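Local coordinates for protein putative beta-glucosidase (Bifidobacterium adolescentis, PDB 5WAB) that acts as a glycoside hydrolase family 3 beta-glucosidase, hydrolysing beta-glucosidic linkages in carbohydrates, and may also cleave arabinopyranosidic linkages in ginsenosides, at residues 585-590 / 600-605; 10-15 / 30-35. All coordinates share one frame; numbering follows the deposited sequence.

Interaction 1: 585-590 / 600-605; sequences QVYVAP and HELKGF
A classic beta bulge marks the antiparallel hairpin of the fibronectin type III-like domain, where Lys-603 and Gly-604 both face Val-586. Val-586 O receives a nearly straight bond from Lys-603 N (2.9 Å, 175°) and a weak one from Gly-604 N, while Val-586 N donates to Gly-604 O. Toward the turn, Val-588 and Glu-601 form a hydrogen-bonded pair, with Val-588 N 3.0 Å from Glu-601 O.

With CG anti to its carbonyl carbon (chi1 -63°), Tyr-587 lays its ring between Leu-602 and His-600 on the sheet face carrying Gln-585. The CD1 methyl of Leu-602 sits over one face, 4.1 Å from the centroid of the Tyr-587 ring, as a CH-pi contact; the His-600 ring lies over the opposite face, toward its rim, in an offset stack, centroids 4.7 Å apart and planes at 29°. Glu-647 bonds ND1 and Asp-532 NE2 of His-600, which probably fixes the rotation of the imidazole. Tyr-587 OH donates to Gln-585 OE1 (2.7 Å), approaching almost in line with the amide carbonyl. A leucine in place of Tyr-587 would probably leave Gln-585 OE1 without this donor and the imidazole without its stacking partner.

On the other side, Val-588 CG2 rests on Lys-603 CG at 3.8 Å. Strand 580-590 is also bonded to strand 642-648, Val-586 touches Phe-620 of strand 615-622, and Leu-602 and Phe-605 pack against helix 129-144.

Interaction 2: 10-15 / 30-35; sequences NDLTLE and QGVEAK
The capped N-terminus of helix 14-19 is met by Lys-35, whose ammonium group bonds to the backbone carbonyl of Asp-11, two residues ahead of the N-cap residue Thr-13. Lys-35 NZ lies 2.8 Å from Asp-11 O, in the carbonyl plane, with a C=O...N angle of 153°. The lysine chain is extended beyond CG, with chi3 at 173° and chi4 at 180°, and this stretched form carries the charge from the 30-35 loop across to 10-15. Its CD and CE carbons also pass close to that oxygen, Lys-35 CD standing 3.3 Å from Asp-11 O.

The aliphatic part of the chain is used as well. Leu-12 lies alongside the lysine, the two side chains running in opposing directions, with Leu-12 CD2 3.8 Å from Lys-35 CD. The same leucine methyl makes a looser apolar contact with Val-32, CD2 to CG1 4.5 Å, and Leu-20 touches both Leu-12 and Val-32. Thr-13 stands across the end of the lysine at about a right angle, its CG2 methyl 4.1 Å from Lys-35 NZ. The loop is itself turned tightly by a backbone bond from Lys-35 N to Val-32 O at 3.0 Å.

Glu-16 ties these pieces together: its OE1 accepts from Thr-13 N and forms a salt bridge with Lys-35 NZ. That carboxylate probably offsets the cost of placing an ammonium group near the positive end of the helix dipole. The carboxylate of Asp-11, by contrast, turns to Ser-8 N. With the Thr-13 side chain capping a backbone N in the first helical turn, and Glu-16 three residues on bonding back to Thr-13 N, the arrangement is that of a capping box, here extended by a lysine from a following loop.

The two contacts lie in distant parts of one chain, their centres 50 Å apart and their nearest atoms about 36 Å apart, and they share no helix, strand or sheet. They come in series: interaction 2 closes near the N-terminus, shortly before strand 41-44, the first of the parallel strands of the TIM-barrel-like N-terminal domain, whereas interaction 1 belongs to the antiparallel sheet of the fibronectin type III-like domain, far later in the chain. Interaction 1 sits nearer the chain's centre and is buried; interaction 2 is more peripheral and only partly buried. Together they illustrate how a multidomain hydrolase is built from independent local solutions, a bulged hairpin in one place and a helix cap in another.

Interaction 1: 585-590 / 600-605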
# COMPACT_ATOMS: atom_id res chain seq x y z
N GLN A 585 -15.78 -8.90 -2.06
CA GLN A 585 -14.94 -8.91 -0.87
C GLN A 585 -15.49 -9.92 0.13
O GLN A 585 -16.71 -10.04 0.30
CB GLN A 585 -14.86 -7.51 -0.23
CG GLN A 585 -14.52 -6.42 -1.25
CD GLN A 585 -14.70 -5.00 -0.72
OE1 GLN A 585 -14.63 -4.76 0.48
NE2 GLN A 585 -14.92 -4.06 -1.63
N VAL A 586 -14.59 -10.65 0.79
CA VAL A 586 -14.95 -11.65 1.77
C VAL A 586 -14.36 -11.24 3.11
O VAL A 586 -13.15 -10.96 3.21
CB VAL A 586 -14.45 -13.06 1.38
CG1 VAL A 586 -14.72 -14.06 2.50
CG2 VAL A 586 -15.11 -13.51 0.09
N TYR A 587 -15.21 -11.16 4.13
CA TYR A 587 -14.80 -10.86 5.50
C TYR A 587 -15.11 -12.05 6.40
O TYR A 587 -16.04 -12.82 6.13
CB TYR A 587 -15.52 -9.61 6.02
CG TYR A 587 -15.18 -8.35 5.25
CD1 TYR A 587 -15.79 -8.05 4.05
CD2 TYR A 587 -14.25 -7.44 5.75
CE1 TYR A 587 -15.48 -6.91 3.35
CE2 TYR A 587 -13.93 -6.30 5.06
CZ TYR A 587 -14.55 -6.04 3.86
OH TYR A 587 -14.23 -4.89 3.17
N VAL A 588 -14.33 -12.21 7.46
CA VAL A 588 -14.57 -13.25 8.45
C VAL A 588 -14.97 -12.56 9.75
O VAL A 588 -14.21 -11.76 10.30
CB VAL A 588 -13.34 -14.15 8.66
CG1 VAL A 588 -13.52 -15.00 9.91
CG2 VAL A 588 -13.13 -15.03 7.44
N ALA A 589 -16.18 -12.88 10.23
CA ALA A 589 -16.70 -12.30 11.46
C ALA A 589 -16.71 -13.37 12.55
O ALA A 589 -17.62 -14.21 12.59
CB ALA A 589 -18.11 -11.74 11.26
N PRO A 590 -15.72 -13.38 13.44
CA PRO A 590 -15.63 -14.45 14.43
C PRO A 590 -16.55 -14.19 15.62
O PRO A 590 -16.91 -13.06 15.93
CB PRO A 590 -14.16 -14.40 14.86
CG PRO A 590 -13.80 -12.96 14.70
CD PRO A 590 -14.58 -12.45 13.52
N HIS A 600 -15.12 -7.87 12.07
CA HIS A 600 -14.74 -8.67 10.91
C HIS A 600 -13.42 -8.14 10.34
O HIS A 600 -13.01 -7.01 10.62
CB HIS A 600 -15.84 -8.67 9.83
CG HIS A 600 -16.22 -7.31 9.34
ND1 HIS A 600 -17.03 -7.12 8.24
CD2 HIS A 600 -15.89 -6.07 9.78
CE1 HIS A 600 -17.19 -5.83 8.03
NE2 HIS A 600 -16.50 -5.17 8.95
N GLU A 601 -12.77 -8.99 9.54
CA GLU A 601 -11.50 -8.67 8.89
C GLU A 601 -11.52 -9.19 7.47
O GLU A 601 -12.06 -10.26 7.20
CB GLU A 601 -10.31 -9.27 9.66
CG GLU A 601 -10.09 -8.70 11.05
CD GLU A 601 -8.83 -9.22 11.71
OE1 GLU A 601 -7.83 -9.44 10.99
OE2 GLU A 601 -8.83 -9.40 12.95
N LEU A 602 -10.94 -8.41 6.55
CA LEU A 602 -10.88 -8.83 5.15
C LEU A 602 -9.98 -10.05 4.99
O LEU A 602 -8.81 -10.02 5.41
CB LEU A 602 -10.37 -7.68 4.28
CG LEU A 602 -10.28 -8.05 2.80
CD1 LEU A 602 -11.66 -8.00 2.16
CD2 LEU A 602 -9.31 -7.16 2.08
N LYS A 603 -10.50 -11.10 4.36
CA LYS A 603 -9.75 -12.34 4.17
C LYS A 603 -9.78 -12.84 2.73
O LYS A 603 -9.36 -13.98 2.47
CB LYS A 603 -10.26 -13.44 5.11
CG LYS A 603 -9.97 -13.17 6.58
CD LYS A 603 -8.46 -13.06 6.84
CE LYS A 603 -8.17 -12.86 8.32
NZ LYS A 603 -6.71 -12.81 8.61
N GLY A 604 -10.24 -12.04 1.78
CA GLY A 604 -10.21 -12.41 0.38
C GLY A 604 -10.94 -11.43 -0.52
O GLY A 604 -11.84 -10.73 -0.06
N PHE A 605 -10.53 -11.35 -1.79
CA PHE A 605 -11.21 -10.47 -2.73
C PHE A 605 -10.91 -10.93 -4.15
O PHE A 605 -9.91 -11.62 -4.41
CB PHE A 605 -10.82 -9.00 -2.53
CG PHE A 605 -9.35 -8.71 -2.73
CD1 PHE A 605 -8.86 -8.39 -3.98
CD2 PHE A 605 -8.48 -8.72 -1.65
CE1 PHE A 605 -7.51 -8.12 -4.16
CE2 PHE A 605 -7.13 -8.44 -1.82
CZ PHE A 605 -6.65 -8.14 -3.08

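Interaction 2: 10-15 / 30-35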
# COMPACT_ATOMS: atom_id res chain seq x y z
N ASN A 10 34.01 -17.91 -0.55
CA ASN A 10 35.25 -18.67 -0.47
C ASN A 10 36.35 -18.05 -1.33
O ASN A 10 37.54 -18.27 -1.05
CB ASN A 10 35.01 -20.12 -0.91
CG ASN A 10 34.05 -20.85 -0.01
OD1 ASN A 10 34.00 -20.59 1.20
ND2 ASN A 10 33.29 -21.77 -0.58
N ASP A 11 35.98 -17.26 -2.32
CA ASP A 11 36.94 -16.63 -3.22
C ASP A 11 37.40 -15.26 -2.72
O ASP A 11 38.24 -14.64 -3.37
CB ASP A 11 36.34 -16.51 -4.62
CG ASP A 11 35.94 -17.86 -5.21
OD1 ASP A 11 36.80 -18.75 -5.28
OD2 ASP A 11 34.77 -18.02 -5.61
N LEU A 12 36.88 -14.80 -1.59
CA LEU A 12 37.15 -13.46 -1.09
C LEU A 12 38.05 -13.49 0.14
O LEU A 12 37.98 -14.41 0.97
CB LEU A 12 35.84 -12.76 -0.73
CG LEU A 12 34.84 -12.75 -1.88
CD1 LEU A 12 33.52 -12.13 -1.45
CD2 LEU A 12 35.41 -12.05 -3.11
N THR A 13 38.89 -12.47 0.26
CA THR A 13 39.62 -12.24 1.50
C THR A 13 38.67 -11.64 2.54
O THR A 13 37.52 -11.31 2.26
CB THR A 13 40.81 -11.30 1.27
OG1 THR A 13 40.33 -9.98 0.98
CG2 THR A 13 41.65 -11.77 0.10
N LEU A 14 39.17 -11.52 3.78
CA LEU A 14 38.36 -10.91 4.83
C LEU A 14 37.97 -9.48 4.47
O LEU A 14 36.81 -9.08 4.64
CB LEU A 14 39.10 -10.94 6.16
CG LEU A 14 38.40 -10.28 7.35
CD1 LEU A 14 37.10 -10.99 7.67
CD2 LEU A 14 39.32 -10.30 8.55
N GLU A 15 38.93 -8.70 3.96
CA GLU A 15 38.63 -7.31 3.62
C GLU A 15 37.59 -7.23 2.51
O GLU A 15 36.75 -6.33 2.50
CB GLU A 15 39.90 -6.57 3.21
CG GLU A 15 40.89 -6.31 4.34
CD GLU A 15 41.81 -7.49 4.60
OE1 GLU A 15 41.64 -8.55 3.96
OE2 GLU A 15 42.73 -7.34 5.43
N GLN A 30 28.62 -2.84 -3.30
CA GLN A 30 30.07 -2.86 -3.27
C GLN A 30 30.58 -3.67 -4.46
O GLN A 30 30.24 -4.85 -4.61
CB GLN A 30 30.59 -3.46 -1.97
CG GLN A 30 32.11 -3.61 -1.93
CD GLN A 30 32.85 -2.29 -2.15
OE1 GLN A 30 32.63 -1.30 -1.43
NE2 GLN A 30 33.75 -2.26 -3.13
N GLY A 31 31.38 -3.04 -5.30
CA GLY A 31 31.96 -3.75 -6.42
C GLY A 31 33.31 -4.35 -6.10
O GLY A 31 34.24 -3.63 -5.72
N VAL A 32 33.40 -5.68 -6.20
CA VAL A 32 34.69 -6.36 -6.19
C VAL A 32 34.89 -6.85 -7.61
O VAL A 32 34.81 -8.05 -7.90
CB VAL A 32 34.71 -7.52 -5.17
CG1 VAL A 32 36.13 -8.01 -4.93
CG2 VAL A 32 34.04 -7.11 -3.87
N GLU A 33 35.11 -5.90 -8.53
CA GLU A 33 35.20 -6.24 -9.95
C GLU A 33 36.37 -7.17 -10.25
O GLU A 33 36.33 -7.91 -11.24
CB GLU A 33 35.30 -4.97 -10.80
CG GLU A 33 33.97 -4.26 -11.06
CD GLU A 33 33.61 -3.27 -9.96
OE1 GLU A 33 34.39 -3.14 -8.99
OE2 GLU A 33 32.54 -2.62 -10.07
N ALA A 34 37.42 -7.15 -9.42
CA ALA A 34 38.57 -8.01 -9.66
C ALA A 34 38.22 -9.48 -9.52
O ALA A 34 38.96 -10.34 -10.01
CB ALA A 34 39.70 -7.66 -8.70
N LYS A 35 37.11 -9.80 -8.85
CA LYS A 35 36.72 -11.19 -8.63
C LYS A 35 35.32 -11.44 -9.14
O LYS A 35 34.62 -12.34 -8.67
CB LYS A 35 36.87 -11.56 -7.16
CG LYS A 35 38.31 -11.45 -6.70
CD LYS A 35 38.54 -12.06 -5.34
CE LYS A 35 40.01 -12.08 -5.01
NZ LYS A 35 40.24 -12.69 -3.67